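Local coordinates for protein chymotrypsin-like serine protease (Equine arteritis virus, PDB 1MBM) that cleaves peptide bonds as a small chymotrypsin-like serine proteinase, and probably processes the viral replicase polyprotein, at residues H33-A38 / F54-D59; E25-T30 / E62-Q67; W89-G94 / S114-V119. All coordinates share one frame; numbering follows the deposited sequence.

Contact 1 (H33-A38 / F54-D59)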
# COMPACT_ATOMS: atom_id res chain seq x y z
N HIS A 33 1.09 -13.68 -0.65
CA HIS A 33 0.04 -14.52 -1.20
C HIS A 33 -0.05 -14.42 -2.74
O HIS A 33 -0.60 -15.30 -3.39
CB HIS A 33 -1.31 -14.25 -0.53
CG HIS A 33 -1.96 -12.97 -0.97
ND1 HIS A 33 -1.65 -11.75 -0.40
CD2 HIS A 33 -2.91 -12.72 -1.90
CE1 HIS A 33 -2.37 -10.81 -0.97
NE2 HIS A 33 -3.14 -11.37 -1.89
N VAL A 34 0.50 -13.35 -3.30
CA VAL A 34 0.60 -13.22 -4.75
C VAL A 34 1.70 -14.17 -5.24
O VAL A 34 1.54 -14.85 -6.27
CB VAL A 34 0.93 -11.77 -5.15
CG1 VAL A 34 1.42 -11.69 -6.59
CG2 VAL A 34 -0.29 -10.88 -4.94
N VAL A 35 2.80 -14.22 -4.50
CA VAL A 35 3.92 -15.12 -4.80
C VAL A 35 3.50 -16.59 -4.69
O VAL A 35 3.59 -17.35 -5.65
CB VAL A 35 5.12 -14.85 -3.85
CG1 VAL A 35 6.22 -15.85 -4.08
CG2 VAL A 35 5.65 -13.44 -4.07
N GLY A 36 3.02 -16.98 -3.51
CA GLY A 36 2.61 -18.36 -3.29
C GLY A 36 3.70 -19.16 -2.60
O GLY A 36 4.86 -18.76 -2.59
N ARG A 37 3.32 -20.31 -2.05
CA ARG A 37 4.24 -21.16 -1.30
C ARG A 37 5.52 -21.59 -2.04
O ARG A 37 6.57 -21.71 -1.44
CB ARG A 37 3.52 -22.37 -0.70
CG ARG A 37 4.39 -23.63 -0.64
CD ARG A 37 4.40 -24.38 0.68
NE ARG A 37 4.96 -25.71 0.50
CZ ARG A 37 4.75 -26.73 1.31
NH1 ARG A 37 3.98 -26.59 2.39
NH2 ARG A 37 5.30 -27.91 1.06
N ALA A 38 5.44 -21.81 -3.35
CA ALA A 38 6.63 -22.18 -4.11
C ALA A 38 7.69 -21.07 -4.07
O ALA A 38 8.81 -21.26 -4.55
CB ALA A 38 6.28 -22.55 -5.54
N PHE A 54 11.51 -14.95 -3.30
CA PHE A 54 11.17 -13.96 -2.28
C PHE A 54 11.33 -14.42 -0.83
O PHE A 54 10.93 -15.52 -0.46
CB PHE A 54 9.71 -13.52 -2.45
CG PHE A 54 9.45 -12.74 -3.70
CD1 PHE A 54 9.30 -13.39 -4.93
CD2 PHE A 54 9.34 -11.36 -3.66
CE1 PHE A 54 9.05 -12.66 -6.09
CE2 PHE A 54 9.10 -10.63 -4.81
CZ PHE A 54 8.96 -11.30 -6.04
N LYS A 55 11.91 -13.56 0.00
CA LYS A 55 11.91 -13.83 1.43
C LYS A 55 10.65 -13.17 1.98
O LYS A 55 10.27 -12.07 1.57
CB LYS A 55 13.17 -13.28 2.10
CG LYS A 55 14.45 -13.72 1.39
CD LYS A 55 15.61 -13.95 2.36
CE LYS A 55 15.86 -12.74 3.24
NZ LYS A 55 16.89 -13.04 4.28
N LYS A 56 9.97 -13.86 2.89
CA LYS A 56 8.68 -13.41 3.37
C LYS A 56 8.62 -13.16 4.87
O LYS A 56 9.30 -13.82 5.65
CB LYS A 56 7.61 -14.44 3.01
CG LYS A 56 7.41 -14.63 1.53
CD LYS A 56 6.72 -15.96 1.27
CE LYS A 56 6.22 -16.10 -0.16
NZ LYS A 56 5.69 -17.48 -0.35
N ASN A 57 7.81 -12.17 5.24
CA ASN A 57 7.48 -11.90 6.63
C ASN A 57 5.98 -11.63 6.65
O ASN A 57 5.53 -10.52 6.33
CB ASN A 57 8.28 -10.71 7.18
CG ASN A 57 8.19 -10.62 8.69
OD1 ASN A 57 7.29 -11.19 9.30
ND2 ASN A 57 9.14 -9.92 9.30
N GLY A 58 5.20 -12.63 7.02
CA GLY A 58 3.76 -12.51 6.89
C GLY A 58 3.49 -12.30 5.41
O GLY A 58 4.13 -12.95 4.57
N ASP A 59 2.59 -11.38 5.08
CA ASP A 59 2.25 -11.13 3.67
C ASP A 59 3.21 -10.15 2.96
O ASP A 59 2.99 -9.80 1.81
CB ASP A 59 0.80 -10.65 3.55
CG ASP A 59 0.24 -10.77 2.13
OD1 ASP A 59 0.41 -11.84 1.47
OD2 ASP A 59 -0.40 -9.85 1.59
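His-33 meets the carboxylate of Asp-59 along one edge of its imidazole, and the side chain can be followed outward atom by atom. Its CB lies 3.6 Å from Asp-59 OD1, and CG comes no nearer. The polar grip begins at ND1, which donates to Asp-59 OD1 at 2.8 Å and, in a weak and more bent bond, to OD2. Next round the ring, His-33 CE1 sits 3.4 Å from Asp-59 OD2, while NE2, at the far end, reaches Ser-114 OG in a weak hydrogen bond. CG is tucked between the backbone N and the carbonyl carbon (chi1 75°), which puts ND1 on the same side as the residue's own amide, and one oxygen can serve both: His-33 N also donates to Asp-59 OD1, at 2.9 Å. That oxygen takes the ring N-H on its syn side and the amide nearly along its C-O axis. Ring and carboxylate planes lie 24° apart; the ND1 bond, in the ring plane, restrains rotation of the imidazole, while the amide bond fixes OD1. Ser-114, His-33 and Asp-59 have the charge-relay geometry of the chymotrypsin family and probably form its catalytic triad; Thr-129 OG1 binds Asp-59 OD2 from the second shell. Behind this polar corner the packing is apolar. Val-35 CG2 stands over one face of Phe-54, 3.9 Å from the ring centroid, in a CH-pi contact, and Thr-30, Ala-61 and Ala-63 also touch the Phe-54 side chain. The extended chain of Lys-56 passes Val-35, then its NZ bonds Gly-36 O at 2.7 Å, approaching from above the carbonyl plane just where the chain leaves the helix.

Contact 2 (E25-T30 / E62-Q67)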
# COMPACT_ATOMS: atom_id res chain seq x y z
N GLU A 25 22.04 -3.13 -4.48
CA GLU A 25 21.17 -4.21 -4.91
C GLU A 25 19.85 -3.62 -5.38
O GLU A 25 19.51 -2.48 -5.04
CB GLU A 25 20.98 -5.26 -3.80
CG GLU A 25 19.90 -4.95 -2.78
CD GLU A 25 20.07 -5.73 -1.48
OE1 GLU A 25 20.52 -6.90 -1.54
OE2 GLU A 25 19.77 -5.17 -0.40
N VAL A 26 19.15 -4.38 -6.22
CA VAL A 26 17.85 -3.96 -6.73
C VAL A 26 16.82 -4.76 -5.95
O VAL A 26 16.90 -5.98 -5.88
CB VAL A 26 17.75 -4.22 -8.25
CG1 VAL A 26 16.32 -4.08 -8.73
CG2 VAL A 26 18.67 -3.26 -8.99
N VAL A 27 15.88 -4.05 -5.33
CA VAL A 27 14.90 -4.69 -4.45
C VAL A 27 13.50 -4.69 -5.05
O VAL A 27 13.03 -3.66 -5.55
CB VAL A 27 14.85 -3.98 -3.09
CG1 VAL A 27 13.91 -4.72 -2.13
CG2 VAL A 27 16.24 -3.88 -2.49
N VAL A 28 12.84 -5.83 -4.99
CA VAL A 28 11.49 -5.96 -5.52
C VAL A 28 10.51 -6.35 -4.41
O VAL A 28 10.66 -7.40 -3.80
CB VAL A 28 11.45 -7.02 -6.66
CG1 VAL A 28 10.02 -7.22 -7.19
CG2 VAL A 28 12.42 -6.64 -7.79
N LEU A 29 9.50 -5.53 -4.17
CA LEU A 29 8.49 -5.83 -3.14
C LEU A 29 7.14 -6.20 -3.73
O LEU A 29 6.74 -5.66 -4.75
CB LEU A 29 8.26 -4.62 -2.25
CG LEU A 29 9.50 -3.97 -1.65
CD1 LEU A 29 9.09 -2.73 -0.83
CD2 LEU A 29 10.29 -4.97 -0.80
N THR A 30 6.43 -7.10 -3.06
CA THR A 30 5.08 -7.51 -3.44
C THR A 30 4.47 -8.24 -2.23
O THR A 30 5.06 -8.21 -1.13
CB THR A 30 5.08 -8.40 -4.74
OG1 THR A 30 3.74 -8.63 -5.20
CG2 THR A 30 5.62 -9.82 -4.47
N GLU A 62 9.83 -9.79 -0.19
CA GLU A 62 10.92 -9.02 -0.77
C GLU A 62 11.91 -9.90 -1.52
O GLU A 62 12.39 -10.91 -0.98
CB GLU A 62 11.66 -8.26 0.35
CG GLU A 62 13.01 -7.68 -0.06
CD GLU A 62 13.74 -7.04 1.13
OE1 GLU A 62 13.20 -6.10 1.72
OE2 GLU A 62 14.84 -7.49 1.47
N ALA A 63 12.23 -9.50 -2.75
CA ALA A 63 13.25 -10.17 -3.55
C ALA A 63 14.38 -9.20 -3.83
O ALA A 63 14.17 -7.98 -3.85
CB ALA A 63 12.67 -10.66 -4.88
N VAL A 64 15.57 -9.74 -4.05
CA VAL A 64 16.71 -8.92 -4.43
C VAL A 64 17.30 -9.44 -5.73
O VAL A 64 17.24 -10.64 -6.03
CB VAL A 64 17.81 -8.83 -3.34
CG1 VAL A 64 17.26 -8.21 -2.07
CG2 VAL A 64 18.43 -10.20 -3.07
N THR A 65 17.81 -8.52 -6.54
CA THR A 65 18.47 -8.85 -7.79
C THR A 65 19.49 -7.76 -8.04
O THR A 65 19.81 -7.00 -7.13
CB THR A 65 17.44 -9.06 -8.97
OG1 THR A 65 18.15 -9.23 -10.19
CG2 THR A 65 16.61 -7.83 -9.23
N THR A 66 20.06 -7.70 -9.24
CA THR A 66 21.09 -6.71 -9.52
C THR A 66 20.72 -5.81 -10.69
O THR A 66 19.75 -6.08 -11.41
CB THR A 66 22.45 -7.38 -9.81
OG1 THR A 66 22.30 -8.36 -10.85
CG2 THR A 66 22.94 -8.20 -8.61
N GLN A 67 21.51 -4.75 -10.87
CA GLN A 67 21.31 -3.80 -11.96
C GLN A 67 21.49 -4.45 -13.33
O GLN A 67 20.85 -4.05 -14.29
CB GLN A 67 22.27 -2.61 -11.82
CG GLN A 67 21.84 -1.54 -10.82
CD GLN A 67 20.66 -0.72 -11.31
OE1 GLN A 67 20.44 -0.60 -12.52
NE2 GLN A 67 19.90 -0.15 -10.38
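Val-26 and Thr-65 pair through both of their backbone groups, Val-26 N to Thr-65 O at 2.9 Å and Thr-65 N to Val-26 O at 2.8 Å, and Val-28 repeats the pattern with Ala-63. On the face these four residues share, packing is close. The side chains of Val-26 and Thr-65 lie side by side, with CG1 of the valine 3.8 Å from CG2 of the threonine. CG2 of Val-26, beside its backbone N (the other methyl is anti to it, chi1 168°), turns to the chain's exit from the strand and meets, at 3.6 Å, NE2 of Gln-67, whose side chain bends back at chi2 and crosses the valine at about a right angle. Leu-50, Leu-52, Phe-54 and Leu-70 add an apolar lining to this face. The pairing belongs to the six-stranded antiparallel barrel that forms the N-terminal barrel of the chymotrypsin fold, and it joins the third strand to the sixth. The other face is looser and partly wet. Val-64 is exposed, and its CG1 approaches Val-27 CG2 only to 4.5 Å, though Glu-25 OE1 comes within 3.6 Å of Val-64 CG1. Better packed is the aliphatic part of Glu-62, whose CB lies 3.7 Å from Leu-29 CD2 and whose CG touches Val-27 CG1. The carboxylates of Glu-25 and Glu-62, like charges in the same neighbourhood, each form a salt bridge with Arg-22, which probably offsets their repulsion.

Contact 3 (W89-G94 / S114-V119)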
# COMPACT_ATOMS: atom_id res chain seq x y z
N TRP A 89 -1.21 4.27 -2.44
CA TRP A 89 -1.17 2.89 -2.86
C TRP A 89 -0.72 2.95 -4.31
O TRP A 89 -1.44 3.45 -5.16
CB TRP A 89 -2.58 2.26 -2.80
CG TRP A 89 -2.94 1.62 -1.48
CD1 TRP A 89 -3.13 0.29 -1.24
CD2 TRP A 89 -3.18 2.29 -0.24
NE1 TRP A 89 -3.45 0.09 0.08
CE2 TRP A 89 -3.49 1.29 0.72
CE3 TRP A 89 -3.14 3.63 0.18
CZ2 TRP A 89 -3.78 1.59 2.05
CZ3 TRP A 89 -3.42 3.92 1.51
CH2 TRP A 89 -3.74 2.91 2.43
N CYS A 90 0.49 2.46 -4.59
CA CYS A 90 1.08 2.59 -5.92
C CYS A 90 0.69 1.43 -6.82
O CYS A 90 1.47 0.50 -7.02
CB CYS A 90 2.61 2.69 -5.81
SG CYS A 90 3.17 4.01 -4.69
N THR A 91 -0.52 1.49 -7.37
CA THR A 91 -0.99 0.40 -8.22
C THR A 91 -0.46 0.52 -9.64
O THR A 91 0.12 1.54 -10.02
CB THR A 91 -2.54 0.34 -8.25
OG1 THR A 91 -3.06 1.30 -9.18
CG2 THR A 91 -3.12 0.77 -6.92
N ALA A 92 -0.67 -0.53 -10.42
CA ALA A 92 -0.24 -0.52 -11.81
C ALA A 92 -1.06 0.41 -12.71
O ALA A 92 -0.73 0.60 -13.88
CB ALA A 92 -0.25 -1.92 -12.35
N THR A 93 -2.12 1.00 -12.17
CA THR A 93 -2.92 1.94 -12.96
C THR A 93 -3.00 3.30 -12.30
O THR A 93 -3.98 4.02 -12.45
CB THR A 93 -4.35 1.42 -13.21
OG1 THR A 93 -4.86 0.82 -12.02
CG2 THR A 93 -4.34 0.26 -14.22
N GLY A 94 -1.95 3.65 -11.55
CA GLY A 94 -1.91 4.93 -10.89
C GLY A 94 -1.96 4.84 -9.38
O GLY A 94 -2.34 3.80 -8.82
N SER A 114 -3.12 -6.24 -5.00
CA SER A 114 -2.39 -6.87 -3.90
C SER A 114 -0.90 -6.77 -4.20
O SER A 114 -0.46 -7.01 -5.33
CB SER A 114 -2.81 -8.33 -3.71
OG SER A 114 -4.07 -8.40 -3.05
N GLY A 115 -0.12 -6.38 -3.20
CA GLY A 115 1.30 -6.22 -3.39
C GLY A 115 1.78 -4.80 -3.68
O GLY A 115 2.98 -4.55 -3.60
N SER A 116 0.86 -3.90 -4.04
CA SER A 116 1.22 -2.50 -4.30
C SER A 116 1.95 -1.92 -3.09
O SER A 116 1.56 -2.16 -1.95
CB SER A 116 -0.01 -1.62 -4.59
OG SER A 116 -0.80 -2.11 -5.68
N ALA A 117 3.00 -1.15 -3.34
CA ALA A 117 3.70 -0.50 -2.25
C ALA A 117 2.75 0.55 -1.71
O ALA A 117 2.02 1.18 -2.48
CB ALA A 117 4.98 0.16 -2.74
N VAL A 118 2.72 0.69 -0.39
CA VAL A 118 1.94 1.74 0.23
C VAL A 118 2.99 2.72 0.75
O VAL A 118 3.84 2.35 1.56
CB VAL A 118 1.04 1.21 1.35
CG1 VAL A 118 0.24 2.32 1.96
CG2 VAL A 118 0.11 0.14 0.83
N VAL A 119 2.98 3.95 0.25
CA VAL A 119 4.05 4.88 0.62
C VAL A 119 3.55 6.18 1.23
O VAL A 119 2.45 6.62 0.95
CB VAL A 119 5.00 5.22 -0.59
CG1 VAL A 119 5.47 3.94 -1.33
CG2 VAL A 119 4.34 6.16 -1.57
O HOH W 1 3.65 -1.02 -6.22
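Strands 89-91 and 117-119 run antiparallel, with Trp-89 and Val-118 as a non-hydrogen-bonded pair and Cys-90 N giving an almost straight bond (178° at the hydrogen) to Ala-117 O, 2.9 Å away. They belong to the second barrel of the chymotrypsin fold; strand 117-119 starts shortly after the probable nucleophile Ser-114. In place of a direct return bond a water donates to Cys-90 O and accepts from Ala-117 N; Cys-90 is also the centre of an inverse gamma turn. Both methyls of Val-118 lie over the same indole face of Trp-89: CG2 sits 3.7 Å from the centroid of the five-membered ring, 12° off its normal, while CG1 lies over the six-membered ring. CG1 is anti to the backbone N (chi1 -179°), which leaves both branches turned onto the ring. The indole also meets the ring of His-128 at a steep angle. On the opposite face of the strands, Cys-90 SG packs 4.0 Å from Val-119 CG2. Ser-116 CB rests 3.5 Å from Cys-90 O, while its OG bonds Asp-113 O. In the turn that follows, Thr-91 OG1 accepts a hydrogen bond from Thr-93 N, making an ST turn, and donates to Gly-94 O at 2.6 Å.

From the N terminus, strand 25-31 supplies the first side of contact 2 and runs straight into helix 32-35, which supplies the first side of contact 1. Strand 40-45 follows, and the end of strand 48-57 with the turn after it closes the loop of contact 1 at 54-59; strand 60-65 then closes the longer loop of contact 2, so the first lies wholly within the second. The two meet where Phe-54 packs on Thr-30 and Ala-63, and Lys-55 N probably bonds Glu-62 O. Contact 3 comes later, in series, closing a loop in the second barrel. It returns to contact 1 across the interface between the barrels, where Ser-114 faces His-33, and to contact 2 where Gly-115 touches Thr-30.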